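PDB 5GN1: ATP-dependent helicase FUN30 from Saccharomyces cerevisiae S288c, which uses ATP hydrolysis, through an ATPase domain whose C-terminal part forms this chain, to remodel nucleosomes and promotes end resection of DNA double-strand breaks. Local coordinates for residues K247-K252 and I268-A273; S130-D135 and N169-Y174; F279-N284 and E317-L322; H177-M182 and L222-Y227. All coordinates share one frame; numbering follows the deposited sequence.

Contact 1 (K247-K252 and I268-A273); sequences KFYEDK and INLVCA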
loop_
_atom_site.group_PDB
_atom_site.type_symbol
_atom_site.label_atom_id
_atom_site.label_comp_id
_atom_site.label_asym_id
_atom_site.label_seq_id
_atom_site.Cartn_x
_atom_site.Cartn_y
_atom_site.Cartn_z
ATOM N N LYS A 247 21.787 7.573 -9.993
ATOM C CA LYS A 247 22.334 6.451 -9.258
ATOM C C LYS A 247 21.827 5.112 -9.787
ATOM O O LYS A 247 22.565 4.128 -9.832
ATOM C CB LYS A 247 21.971 6.617 -7.812
ATOM C CG LYS A 247 23.018 6.284 -6.796
ATOM C CD LYS A 247 22.626 6.978 -5.511
ATOM C CE LYS A 247 23.377 6.465 -4.295
ATOM N NZ LYS A 247 22.830 7.108 -3.066
ATOM N N PHE A 248 20.563 5.086 -10.190
ATOM C CA PHE A 248 19.942 3.870 -10.700
ATOM C C PHE A 248 20.632 3.406 -11.977
ATOM O O PHE A 248 20.858 2.212 -12.175
ATOM C CB PHE A 248 18.451 4.096 -10.957
ATOM C CG PHE A 248 17.661 2.827 -11.102
ATOM C CD1 PHE A 248 17.772 1.815 -10.162
ATOM C CD2 PHE A 248 16.807 2.645 -12.176
ATOM C CE1 PHE A 248 17.047 0.647 -10.292
ATOM C CE2 PHE A 248 16.079 1.478 -12.312
ATOM C CZ PHE A 248 16.199 0.477 -11.368
ATOM N N TYR A 249 20.964 4.358 -12.842
ATOM C CA TYR A 249 21.632 4.050 -14.103
ATOM C C TYR A 249 23.077 3.627 -13.892
ATOM O O TYR A 249 23.582 2.767 -14.618
ATOM C CB TYR A 249 21.593 5.264 -15.034
ATOM C CG TYR A 249 20.338 5.378 -15.855
ATOM C CD1 TYR A 249 20.236 4.749 -17.087
ATOM C CD2 TYR A 249 19.250 6.119 -15.396
ATOM C CE1 TYR A 249 19.079 4.857 -17.851
ATOM C CE2 TYR A 249 18.093 6.226 -16.135
ATOM C CZ TYR A 249 18.008 5.604 -17.366
ATOM O OH TYR A 249 16.848 5.740 -18.112
ATOM N N GLU A 250 23.764 4.241 -12.927
ATOM C CA GLU A 250 25.216 4.091 -12.813
ATOM C C GLU A 250 25.603 2.832 -12.042
ATOM O O GLU A 250 26.617 2.196 -12.361
ATOM C CB GLU A 250 25.807 5.342 -12.142
ATOM C CG GLU A 250 27.338 5.466 -12.196
ATOM C CD GLU A 250 28.038 4.698 -11.079
ATOM O OE1 GLU A 250 27.395 4.392 -10.049
ATOM O OE2 GLU A 250 29.233 4.385 -11.242
ATOM N N ASP A 251 24.796 2.439 -11.055
ATOM C CA ASP A 251 25.138 1.363 -10.124
ATOM C C ASP A 251 24.418 0.079 -10.539
ATOM O O ASP A 251 23.220 -0.083 -10.292
ATOM C CB ASP A 251 24.772 1.774 -8.703
ATOM C CG ASP A 251 25.481 0.928 -7.641
ATOM O OD1 ASP A 251 25.786 -0.260 -7.906
ATOM O OD2 ASP A 251 25.726 1.462 -6.540
ATOM N N LYS A 252 25.158 -0.853 -11.143
ATOM C CA LYS A 252 24.584 -2.124 -11.573
ATOM C C LYS A 252 24.120 -2.979 -10.400
ATOM O O LYS A 252 23.343 -3.924 -10.598
ATOM C CB LYS A 252 25.602 -2.910 -12.405
ATOM C CG LYS A 252 25.882 -2.335 -13.785
ATOM C CD LYS A 252 24.671 -2.444 -14.699
ATOM C CE LYS A 252 24.988 -1.871 -16.073
ATOM N NZ LYS A 252 23.768 -1.389 -16.757
ATOM N N ILE A 268 9.771 11.001 -16.204
ATOM C CA ILE A 268 11.113 10.491 -15.938
ATOM C C ILE A 268 11.358 9.286 -16.831
ATOM O O ILE A 268 10.427 8.591 -17.257
ATOM C CB ILE A 268 11.324 10.140 -14.448
ATOM C CG1 ILE A 268 10.341 9.058 -13.998
ATOM C CG2 ILE A 268 11.191 11.383 -13.579
ATOM C CD1 ILE A 268 10.371 8.795 -12.504
ATOM N N ASN A 269 12.635 9.031 -17.105
ATOM C CA ASN A 269 13.075 8.016 -18.057
ATOM C C ASN A 269 13.891 6.964 -17.314
ATOM O O ASN A 269 14.992 7.254 -16.841
ATOM C CB ASN A 269 13.895 8.666 -19.173
ATOM C CG ASN A 269 14.214 7.706 -20.298
ATOM O OD1 ASN A 269 14.630 6.577 -20.059
ATOM N ND2 ASN A 269 14.004 8.145 -21.533
ATOM N N LEU A 270 13.373 5.738 -17.235
ATOM C CA LEU A 270 14.008 4.668 -16.464
ATOM C C LEU A 270 14.237 3.431 -17.324
ATOM O O LEU A 270 13.982 2.303 -16.894
ATOM C CB LEU A 270 13.170 4.318 -15.219
ATOM C CG LEU A 270 13.042 5.475 -14.223
ATOM C CD1 LEU A 270 12.002 5.225 -13.133
ATOM C CD2 LEU A 270 14.395 5.758 -13.627
ATOM N N VAL A 271 14.787 3.608 -18.536
ATOM C CA VAL A 271 14.920 2.478 -19.457
ATOM C C VAL A 271 16.010 1.500 -19.037
ATOM O O VAL A 271 16.173 0.453 -19.667
ATOM C CB VAL A 271 15.163 2.915 -20.918
ATOM C CG1 VAL A 271 13.955 3.694 -21.450
ATOM C CG2 VAL A 271 16.446 3.710 -21.060
ATOM N N CYS A 272 16.757 1.806 -17.975
ATOM C CA CYS A 272 17.719 0.810 -17.514
ATOM C C CYS A 272 17.051 -0.360 -16.797
ATOM O O CYS A 272 17.738 -1.334 -16.468
ATOM C CB CYS A 272 18.775 1.452 -16.611
ATOM S SG CYS A 272 18.101 2.379 -15.231
ATOM N N ALA A 273 15.748 -0.287 -16.533
ATOM C CA ALA A 273 14.970 -1.428 -16.067
ATOM C C ALA A 273 14.085 -1.922 -17.208
ATOM O O ALA A 273 13.580 -1.115 -17.986
ATOM C CB ALA A 273 14.092 -1.036 -14.871
HETATM O O HOH W 1 20.560 -1.726 -15.946
#
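C272 and Y249 meet as sulfur over ring: SG stands 3.6 Å from the centroid of the Y249 ring, only 6° off its normal, while C272 CB lies 3.6 Å from CE1 of the same ring. Between its backbone N and carbonyl carbon (chi1 54°), the thiol sits where it can touch two aromatics at once, and SG also comes obliquely to F248, 3.3 Å from CD2. The far end of Y249 is polar. OH donates to N269 O at 2.7 Å, approaching from above the carbonyl plane rather than on a lone pair, and accepts from V271 N at 3.0 Å through a bent N-H (131°). A phenylalanine in place of Y249 would keep the face under the sulfur but would probably leave N269 O and V271 N without this shared mate. F248 CE2 reaches A273 CB at 4.1 Å, the methyl lying at the ring's edge. Further out, V271 N is weakly bonded to N269 OD1, and C272 sits in a type I turn from L270 to A273. K204 adds a cation-pi contact to F248, and R294 takes the carbonyl of I268. I268-L270 end the sequence of helicase motif V and the turn starts on its last residue, so the contact ties that motif to helix 241-250 in the second RecA-like lobe of an SNF2-family ATPase.

Contact 2 (S130-D135 and N169-Y174); sequences SDAILD and NTLSKY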
loop_
_atom_site.group_PDB
_atom_site.type_symbol
_atom_site.label_atom_id
_atom_site.label_comp_id
_atom_site.label_asym_id
_atom_site.label_seq_id
_atom_site.Cartn_x
_atom_site.Cartn_y
_atom_site.Cartn_z
ATOM N N SER A 130 1.778 5.022 25.383
ATOM C CA SER A 130 1.459 6.387 25.679
ATOM C C SER A 130 2.002 6.826 27.035
ATOM O O SER A 130 2.629 7.854 27.117
ATOM C CB SER A 130 -0.017 6.635 25.573
ATOM O OG SER A 130 -0.753 5.868 26.444
ATOM N N ASP A 131 1.825 6.026 28.075
ATOM C CA ASP A 131 2.355 6.392 29.380
ATOM C C ASP A 131 3.854 6.513 29.237
ATOM O O ASP A 131 4.469 7.412 29.727
ATOM C CB ASP A 131 2.018 5.320 30.425
ATOM C CG ASP A 131 2.903 5.403 31.679
ATOM O OD1 ASP A 131 3.861 4.615 31.810
ATOM O OD2 ASP A 131 2.642 6.266 32.535
ATOM N N ALA A 132 4.405 5.574 28.514
ATOM C CA ALA A 132 5.810 5.451 28.276
ATOM C C ALA A 132 6.517 6.576 27.552
ATOM O O ALA A 132 7.563 6.972 27.960
ATOM C CB ALA A 132 6.014 4.168 27.504
ATOM N N ILE A 133 5.942 7.100 26.478
ATOM C CA ILE A 133 6.602 8.139 25.692
ATOM C C ILE A 133 6.838 9.494 26.345
ATOM O O ILE A 133 7.632 10.268 25.849
ATOM C CB ILE A 133 5.905 8.418 24.355
ATOM C CG1 ILE A 133 6.842 9.168 23.463
ATOM C CG2 ILE A 133 4.627 9.190 24.569
ATOM C CD1 ILE A 133 6.478 9.115 22.013
ATOM N N LEU A 134 6.153 9.782 27.429
ATOM C CA LEU A 134 6.325 11.089 28.069
ATOM C C LEU A 134 7.766 11.400 28.501
ATOM O O LEU A 134 8.244 12.501 28.397
ATOM C CB LEU A 134 5.449 11.173 29.313
ATOM C CG LEU A 134 3.961 11.026 29.020
ATOM C CD1 LEU A 134 3.127 10.288 30.037
ATOM C CD2 LEU A 134 3.348 12.377 28.771
ATOM N N ASP A 135 8.498 10.385 28.861
ATOM C CA ASP A 135 9.824 10.536 29.357
ATOM C C ASP A 135 10.738 11.035 28.251
ATOM O O ASP A 135 11.879 11.343 28.479
ATOM C CB ASP A 135 10.244 9.256 30.067
ATOM C CG ASP A 135 9.342 8.953 31.261
ATOM O OD1 ASP A 135 9.123 9.848 32.070
ATOM O OD2 ASP A 135 8.851 7.827 31.421
ATOM N N ASN A 169 14.705 5.282 22.972
ATOM C CA ASN A 169 14.992 5.224 24.402
ATOM C C ASN A 169 13.751 4.957 25.237
ATOM O O ASN A 169 13.871 4.470 26.365
ATOM C CB ASN A 169 15.664 6.523 24.859
ATOM C CG ASN A 169 16.681 7.051 23.849
ATOM O OD1 ASN A 169 16.764 8.268 23.604
ATOM N ND2 ASN A 169 17.458 6.135 23.247
ATOM N N THR A 170 12.563 5.237 24.707
ATOM C CA THR A 170 11.337 4.980 25.443
ATOM C C THR A 170 10.472 3.888 24.829
ATOM O O THR A 170 9.652 3.295 25.540
ATOM C CB THR A 170 10.512 6.269 25.555
ATOM O OG1 THR A 170 11.380 7.351 25.905
ATOM C CG2 THR A 170 9.481 6.133 26.629
ATOM N N LEU A 171 10.642 3.593 23.546
ATOM C CA LEU A 171 9.714 2.714 22.864
ATOM C C LEU A 171 10.372 1.565 22.114
ATOM O O LEU A 171 9.650 0.723 21.576
ATOM C CB LEU A 171 8.844 3.524 21.889
ATOM C CG LEU A 171 8.115 4.715 22.512
ATOM C CD1 LEU A 171 7.366 5.509 21.445
ATOM C CD2 LEU A 171 7.169 4.238 23.590
ATOM N N SER A 172 11.705 1.498 22.072
ATOM C CA SER A 172 12.368 0.475 21.267
ATOM C C SER A 172 11.923 -0.930 21.645
ATOM O O SER A 172 11.957 -1.834 20.804
ATOM C CB SER A 172 13.882 0.574 21.411
ATOM O OG SER A 172 14.277 -0.086 22.597
ATOM N N LYS A 173 11.519 -1.142 22.899
ATOM C CA LYS A 173 11.063 -2.464 23.308
ATOM C C LYS A 173 9.740 -2.840 22.658
ATOM O O LYS A 173 9.374 -4.018 22.663
ATOM C CB LYS A 173 10.952 -2.548 24.840
ATOM C CG LYS A 173 9.654 -2.045 25.470
ATOM C CD LYS A 173 9.546 -2.590 26.899
ATOM C CE LYS A 173 9.010 -1.577 27.896
ATOM N NZ LYS A 173 8.437 -2.227 29.114
ATOM N N TYR A 174 9.023 -1.868 22.095
ATOM C CA TYR A 174 7.777 -2.130 21.394
ATOM C C TYR A 174 7.955 -2.266 19.882
ATOM O O TYR A 174 6.987 -2.614 19.198
ATOM C CB TYR A 174 6.758 -1.023 21.696
ATOM C CG TYR A 174 6.433 -0.898 23.165
ATOM C CD1 TYR A 174 5.481 -1.724 23.760
ATOM C CD2 TYR A 174 7.075 0.044 23.961
ATOM C CE1 TYR A 174 5.179 -1.615 25.110
ATOM C CE2 TYR A 174 6.784 0.160 25.306
ATOM C CZ TYR A 174 5.837 -0.671 25.876
ATOM O OH TYR A 174 5.543 -0.556 27.214
#
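L171 turns its CG away from its own carbonyl carbon (chi1 -54°) and I133 turns CG1 away from its backbone N (chi1 -163°), which brings the two branched chains together obliquely, CD1 of I133 lying 3.8 Å from CD1 of L171. The other L171 methyl, CD2, rests against A132 CB at 4.1 Å, so one leucine spans two successive residues of the facing helix. T170 points its CB at the same helix where the backbones come nearest, its CA 5.7 Å from that of I133; the T170 methyl is placed too near the A132 carbonyl for its exact position to be trusted. No hydrogen bond links 130-135 with 169-174, and the polar branch of T170 looks elsewhere, OG1 bonding to E136. The packing joins the C-terminal end of helix 123-133 to the short helix 168-171 within an all-helical region standing apart from the parallel sheet, consistent with the helical protrusion of SNF2 ATPases. Beyond the two segments, I133 also leans on I148 of helix 145-153, and L171 on C164 of helix 157-166, so the apolar packing continues into both of those helices. D131 adds a salt bridge to K145 of the same helix 145-153.

Contact 3 (F279-N284 and E317-L322); sequences FDQSFN and EKIHQL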
loop_
_atom_site.group_PDB
_atom_site.type_symbol
_atom_site.label_atom_id
_atom_site.label_comp_id
_atom_site.label_asym_id
_atom_site.label_seq_id
_atom_site.Cartn_x
_atom_site.Cartn_y
_atom_site.Cartn_z
ATOM N N PHE A 279 2.308 -3.035 -7.748
ATOM C CA PHE A 279 1.997 -3.711 -6.493
ATOM C C PHE A 279 0.502 -3.670 -6.217
ATOM O O PHE A 279 -0.051 -4.613 -5.637
ATOM C CB PHE A 279 2.784 -3.092 -5.346
ATOM C CG PHE A 279 2.781 -3.915 -4.085
ATOM C CD1 PHE A 279 3.706 -4.938 -3.904
ATOM C CD2 PHE A 279 1.864 -3.657 -3.071
ATOM C CE1 PHE A 279 3.705 -5.701 -2.742
ATOM C CE2 PHE A 279 1.869 -4.404 -1.897
ATOM C CZ PHE A 279 2.792 -5.426 -1.734
ATOM N N ASP A 280 -0.170 -2.615 -6.663
ATOM C CA ASP A 280 -1.608 -2.477 -6.472
ATOM C C ASP A 280 -2.124 -1.628 -7.618
ATOM O O ASP A 280 -1.527 -0.598 -7.947
ATOM C CB ASP A 280 -1.934 -1.847 -5.106
ATOM C CG ASP A 280 -1.104 -0.591 -4.823
ATOM O OD1 ASP A 280 -1.513 0.501 -5.280
ATOM O OD2 ASP A 280 -0.035 -0.709 -4.164
ATOM N N GLN A 281 -3.192 -2.080 -8.255
ATOM C CA GLN A 281 -3.552 -1.417 -9.492
ATOM C C GLN A 281 -4.362 -0.155 -9.219
ATOM O O GLN A 281 -4.932 0.038 -8.146
ATOM C CB GLN A 281 -4.325 -2.366 -10.405
ATOM C CG GLN A 281 -5.681 -2.750 -9.877
ATOM C CD GLN A 281 -6.263 -3.947 -10.608
ATOM O OE1 GLN A 281 -6.799 -4.869 -9.976
ATOM N NE2 GLN A 281 -6.151 -3.950 -11.938
ATOM N N SER A 282 -4.373 0.723 -10.209
ATOM C CA SER A 282 -5.209 1.904 -10.199
ATOM C C SER A 282 -6.558 1.598 -10.839
ATOM O O SER A 282 -6.669 0.739 -11.722
ATOM C CB SER A 282 -4.521 3.046 -10.950
ATOM O OG SER A 282 -5.380 4.164 -11.073
ATOM N N PHE A 283 -7.595 2.309 -10.380
ATOM C CA PHE A 283 -8.898 2.181 -11.024
ATOM C C PHE A 283 -8.914 2.825 -12.402
ATOM O O PHE A 283 -9.805 2.517 -13.198
ATOM C CB PHE A 283 -10.001 2.789 -10.151
ATOM C CG PHE A 283 -11.403 2.499 -10.647
ATOM C CD1 PHE A 283 -12.001 1.269 -10.399
ATOM C CD2 PHE A 283 -12.126 3.461 -11.346
ATOM C CE1 PHE A 283 -13.295 0.995 -10.851
ATOM C CE2 PHE A 283 -13.416 3.197 -11.796
ATOM C CZ PHE A 283 -13.998 1.962 -11.546
ATOM N N ASN A 284 -7.951 3.701 -12.704
ATOM C CA ASN A 284 -7.777 4.234 -14.048
ATOM C C ASN A 284 -6.577 3.554 -14.703
ATOM O O ASN A 284 -5.434 3.822 -14.308
ATOM C CB ASN A 284 -7.582 5.749 -14.018
ATOM C CG ASN A 284 -7.479 6.362 -15.416
ATOM O OD1 ASN A 284 -7.592 5.660 -16.427
ATOM N ND2 ASN A 284 -7.267 7.677 -15.475
ATOM N N GLU A 317 -9.998 -8.045 -7.410
ATOM C CA GLU A 317 -10.606 -8.671 -8.579
ATOM C C GLU A 317 -11.710 -7.794 -9.161
ATOM O O GLU A 317 -11.784 -7.610 -10.380
ATOM C CB GLU A 317 -11.132 -10.062 -8.211
ATOM C CG GLU A 317 -10.019 -11.050 -7.876
ATOM C CD GLU A 317 -10.511 -12.482 -7.674
ATOM O OE1 GLU A 317 -11.096 -12.787 -6.612
ATOM O OE2 GLU A 317 -10.328 -13.299 -8.599
ATOM N N LYS A 318 -12.565 -7.217 -8.301
ATOM C CA LYS A 318 -13.617 -6.323 -8.782
ATOM C C LYS A 318 -13.034 -5.077 -9.428
ATOM O O LYS A 318 -13.555 -4.584 -10.437
ATOM C CB LYS A 318 -14.539 -5.927 -7.626
ATOM C CG LYS A 318 -15.209 -7.101 -6.957
ATOM C CD LYS A 318 -15.952 -7.915 -7.980
ATOM C CE LYS A 318 -15.964 -9.388 -7.619
ATOM N NZ LYS A 318 -16.650 -10.167 -8.685
ATOM N N ILE A 319 -11.962 -4.538 -8.848
ATOM C CA ILE A 319 -11.342 -3.350 -9.426
ATOM C C ILE A 319 -10.715 -3.671 -10.782
ATOM O O ILE A 319 -10.799 -2.873 -11.722
ATOM C CB ILE A 319 -10.329 -2.757 -8.428
ATOM C CG1 ILE A 319 -11.096 -2.117 -7.265
ATOM C CG2 ILE A 319 -9.385 -1.746 -9.112
ATOM C CD1 ILE A 319 -10.220 -1.615 -6.144
ATOM N N HIS A 320 -10.105 -4.850 -10.915
ATOM C CA HIS A 320 -9.548 -5.245 -12.210
ATOM C C HIS A 320 -10.635 -5.347 -13.279
ATOM O O HIS A 320 -10.427 -4.933 -14.425
ATOM C CB HIS A 320 -8.806 -6.577 -12.070
ATOM C CG HIS A 320 -8.083 -7.009 -13.312
ATOM N ND1 HIS A 320 -7.237 -6.175 -14.014
ATOM C CD2 HIS A 320 -8.076 -8.191 -13.974
ATOM C CE1 HIS A 320 -6.745 -6.822 -15.056
ATOM N NE2 HIS A 320 -7.239 -8.047 -15.055
ATOM N N GLN A 321 -11.806 -5.892 -12.919
ATOM C CA GLN A 321 -12.886 -6.077 -13.890
ATOM C C GLN A 321 -13.464 -4.750 -14.355
ATOM O O GLN A 321 -13.774 -4.585 -15.539
ATOM C CB GLN A 321 -14.012 -6.924 -13.291
ATOM C CG GLN A 321 -13.676 -8.376 -13.024
ATOM C CD GLN A 321 -14.611 -9.010 -11.999
ATOM O OE1 GLN A 321 -15.782 -8.619 -11.867
ATOM N NE2 GLN A 321 -14.087 -9.975 -11.248
ATOM N N LEU A 322 -13.645 -3.806 -13.433
ATOM C CA LEU A 322 -14.435 -2.606 -13.679
ATOM C C LEU A 322 -13.606 -1.368 -13.972
ATOM O O LEU A 322 -14.185 -0.318 -14.274
ATOM C CB LEU A 322 -15.340 -2.329 -12.479
ATOM C CG LEU A 322 -16.488 -3.329 -12.332
ATOM C CD1 LEU A 322 -16.909 -3.399 -10.889
ATOM C CD2 LEU A 322 -17.656 -2.927 -13.226
#
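The non-helical run 279-284 passes alongside helix 315-322, its backbone nearest at F283, where F283 CA is 6.3 Å from I319 CA. I319 is the shared hydrophobic point: its CG2 methyl touches Q281 CG at 3.9 Å and F283 CD1 at 4.2 Å, meeting the phenylalanine at the ring's edge. Q281 runs past I319 in the opposite direction. With CG between its backbone N and carbonyl carbon (chi1 67°) and the chain extended beyond, Q281 delivers its amide to H320, crossing that side chain at about a right angle; Q281 CD lies 3.9 Å from H320 CB, and amide and imidazole planes are 30° apart. The run connects strand 275-278 of the central parallel sheet to helix 285-292, the beginning of the helical crossover to the adjacent parallel strand 304-311, a beta-alpha-beta unit of the RecA-like lobe, while helix 315-322 follows that second strand. Cutting Q281 back to an alanine is likely to open a gap beside the I319 methyl and leave the H320 ring without its flat neighbour. One helical turn on from I319, L322 CB meets F283 CE1 at 4.2 Å, and the ring also touches V347. Around F283, S282 OG accepts from N284 N at 3.1 Å in an ST turn, and the N284 side chain caps helix 285-292 through H286 N.

Contact 4 (H177-M182 and L222-Y227); sequences HNDEWM and LSTLDY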
loop_
_atom_site.group_PDB
_atom_site.type_symbol
_atom_site.label_atom_id
_atom_site.label_comp_id
_atom_site.label_asym_id
_atom_site.label_seq_id
_atom_site.Cartn_x
_atom_site.Cartn_y
_atom_site.Cartn_z
ATOM N N HIS A 177 10.135 -6.856 15.614
ATOM C CA HIS A 177 11.432 -7.463 15.336
ATOM C C HIS A 177 11.297 -8.939 15.001
ATOM O O HIS A 177 12.228 -9.717 15.233
ATOM C CB HIS A 177 12.402 -7.264 16.516
ATOM C CG HIS A 177 11.927 -7.866 17.800
ATOM N ND1 HIS A 177 11.199 -7.157 18.730
ATOM C CD2 HIS A 177 12.071 -9.114 18.304
ATOM C CE1 HIS A 177 10.919 -7.940 19.757
ATOM N NE2 HIS A 177 11.432 -9.136 19.522
ATOM N N ASN A 178 10.166 -9.334 14.430
ATOM C CA ASN A 178 9.948 -10.706 14.023
ATOM C C ASN A 178 9.530 -10.779 12.559
ATOM O O ASN A 178 8.719 -11.619 12.176
ATOM C CB ASN A 178 8.905 -11.368 14.914
ATOM C CG ASN A 178 9.193 -12.821 15.138
ATOM O OD1 ASN A 178 9.927 -13.174 16.061
ATOM N ND2 ASN A 178 8.635 -13.681 14.292
ATOM N N ASP A 179 10.075 -9.895 11.715
ATOM C CA ASP A 179 9.838 -9.952 10.270
ATOM C C ASP A 179 8.351 -9.878 9.923
ATOM O O ASP A 179 7.907 -10.464 8.931
ATOM C CB ASP A 179 10.458 -11.211 9.659
ATOM C CG ASP A 179 11.941 -11.077 9.437
ATOM O OD1 ASP A 179 12.515 -10.055 9.852
ATOM O OD2 ASP A 179 12.534 -11.998 8.844
ATOM N N GLU A 180 7.573 -9.136 10.717
ATOM C CA GLU A 180 6.139 -9.042 10.466
ATOM C C GLU A 180 5.839 -8.372 9.126
ATOM O O GLU A 180 4.784 -8.619 8.531
ATOM C CB GLU A 180 5.456 -8.278 11.608
ATOM C CG GLU A 180 5.411 -9.014 12.953
ATOM C CD GLU A 180 6.621 -8.751 13.845
ATOM O OE1 GLU A 180 7.697 -8.350 13.337
ATOM O OE2 GLU A 180 6.486 -8.942 15.075
ATOM N N TRP A 181 6.746 -7.524 8.639
ATOM C CA TRP A 181 6.564 -6.886 7.338
ATOM C C TRP A 181 6.630 -7.876 6.180
ATOM O O TRP A 181 6.165 -7.544 5.084
ATOM C CB TRP A 181 7.603 -5.786 7.145
ATOM C CG TRP A 181 8.999 -6.204 7.498
ATOM C CD1 TRP A 181 9.950 -6.710 6.649
ATOM C CD2 TRP A 181 9.611 -6.134 8.793
ATOM N NE1 TRP A 181 11.117 -6.958 7.340
ATOM C CE2 TRP A 181 10.931 -6.627 8.660
ATOM C CE3 TRP A 181 9.163 -5.723 10.058
ATOM C CZ2 TRP A 181 11.820 -6.707 9.752
ATOM C CZ3 TRP A 181 10.040 -5.805 11.140
ATOM C CH2 TRP A 181 11.359 -6.291 10.977
ATOM N N MET A 182 7.192 -9.074 6.389
ATOM C CA MET A 182 7.177 -10.111 5.358
ATOM C C MET A 182 5.854 -10.861 5.285
ATOM O O MET A 182 5.616 -11.549 4.287
ATOM C CB MET A 182 8.299 -11.138 5.586
ATOM C CG MET A 182 9.665 -10.538 5.790
ATOM S SD MET A 182 10.161 -9.584 4.347
ATOM C CE MET A 182 10.520 -10.887 3.165
ATOM N N LEU A 222 12.528 -5.090 1.408
ATOM C CA LEU A 222 13.667 -5.208 0.500
ATOM C C LEU A 222 14.975 -5.335 1.274
ATOM O O LEU A 222 15.869 -6.085 0.858
ATOM C CB LEU A 222 13.694 -4.022 -0.478
ATOM C CG LEU A 222 12.459 -3.956 -1.404
ATOM C CD1 LEU A 222 12.504 -2.787 -2.396
ATOM C CD2 LEU A 222 12.259 -5.280 -2.151
ATOM N N SER A 223 15.081 -4.656 2.425
ATOM C CA SER A 223 16.257 -4.790 3.277
ATOM C C SER A 223 16.378 -6.202 3.830
ATOM O O SER A 223 17.473 -6.780 3.844
ATOM C CB SER A 223 16.194 -3.771 4.417
ATOM O OG SER A 223 17.285 -3.930 5.314
ATOM N N THR A 224 15.261 -6.777 4.293
ATOM C CA THR A 224 15.280 -8.167 4.727
ATOM C C THR A 224 15.739 -9.084 3.601
ATOM O O THR A 224 16.468 -10.050 3.842
ATOM C CB THR A 224 13.894 -8.588 5.229
ATOM O OG1 THR A 224 13.630 -7.963 6.489
ATOM C CG2 THR A 224 13.787 -10.115 5.392
ATOM N N LEU A 225 15.335 -8.793 2.360
ATOM C CA LEU A 225 15.659 -9.655 1.227
ATOM C C LEU A 225 17.038 -9.357 0.650
ATOM O O LEU A 225 17.441 -10.004 -0.324
ATOM C CB LEU A 225 14.593 -9.518 0.127
ATOM C CG LEU A 225 13.178 -10.066 0.401
ATOM C CD1 LEU A 225 12.201 -9.651 -0.704
ATOM C CD2 LEU A 225 13.171 -11.604 0.567
ATOM N N ASP A 226 17.739 -8.378 1.221
ATOM C CA ASP A 226 19.101 -8.017 0.842
ATOM C C ASP A 226 19.178 -7.476 -0.588
ATOM O O ASP A 226 20.187 -7.657 -1.275
ATOM C CB ASP A 226 20.055 -9.207 1.025
ATOM C CG ASP A 226 21.509 -8.781 1.118
ATOM O OD1 ASP A 226 21.767 -7.655 1.606
ATOM O OD2 ASP A 226 22.387 -9.570 0.696
ATOM N N TYR A 227 18.129 -6.796 -1.045
ATOM C CA TYR A 227 18.139 -6.104 -2.333
ATOM C C TYR A 227 18.296 -4.608 -2.094
ATOM O O TYR A 227 17.454 -3.997 -1.426
ATOM C CB TYR A 227 16.848 -6.353 -3.113
ATOM C CG TYR A 227 16.549 -7.784 -3.516
ATOM C CD1 TYR A 227 17.519 -8.606 -4.069
ATOM C CD2 TYR A 227 15.266 -8.296 -3.372
ATOM C CE1 TYR A 227 17.213 -9.922 -4.451
ATOM C CE2 TYR A 227 14.955 -9.582 -3.755
ATOM C CZ TYR A 227 15.928 -10.398 -4.287
ATOM O OH TYR A 227 15.574 -11.688 -4.643
HETATM O O HOH W 2 14.891 -8.923 8.772
#
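T224 OG1 is gripped from several directions. W181 NE1 donates to it at 2.8 Å along an almost straight N-H (171°), with the oxygen practically in the indole plane. A water lies 2.8 Å from the same OG1 and donates to D179 OD1, bridging a carboxylate with no direct hydrogen bond to the threonine; M220 O is a further, weak partner. The indole is brought round by a chi1 of 47°, which sets CG between the backbone N and carbonyl carbon, and D179 CA lies over one of its faces, toward the rim. The threonine's other branch is apolar: CG2 meets M182 SD tip to tip at 3.8 Å. M182 is bent at both chi2 and chi3, which carries its CE onward to L225 CD2, also 3.8 Å away. Within 177-182 the chain is tightened by M182 N bonding to D179 O, the start of a short 3-10 segment, while 222-227 leaves its helix through a Schellman motif at D226. The contact lays the connection between helices 168-171 and 185-200 against the C-terminal end of helix 212-224, where W181 also packs on I217 and V221, L225 touches K191 of helix 185-200, and L222 turns to strand 256-260 of the sheet.

In the fold
Contacts 1 and 2 are partly buried; contacts 3 and 4 are surface contacts, although their centres lie closer to the middle of the chain. Contact 1, contact 3 and the 222-227 side of contact 4 belong to the RecA-like lobe; contact 2 belongs to the helical region, its centre about 41 Å from that of contact 1. Segments 169-174 and 177-182 almost follow one another, so contacts 2 and 4 lead from the helical region to the lobe. Chemistry varies with place: aliphatic packing without a hydrogen bond in contact 2, sulfur-aromatic packing with a hydroxyl that both donates and accepts in contact 1, an aliphatic and amide mixture in contact 3, and an indole-threonine bond with bridging water in contact 4.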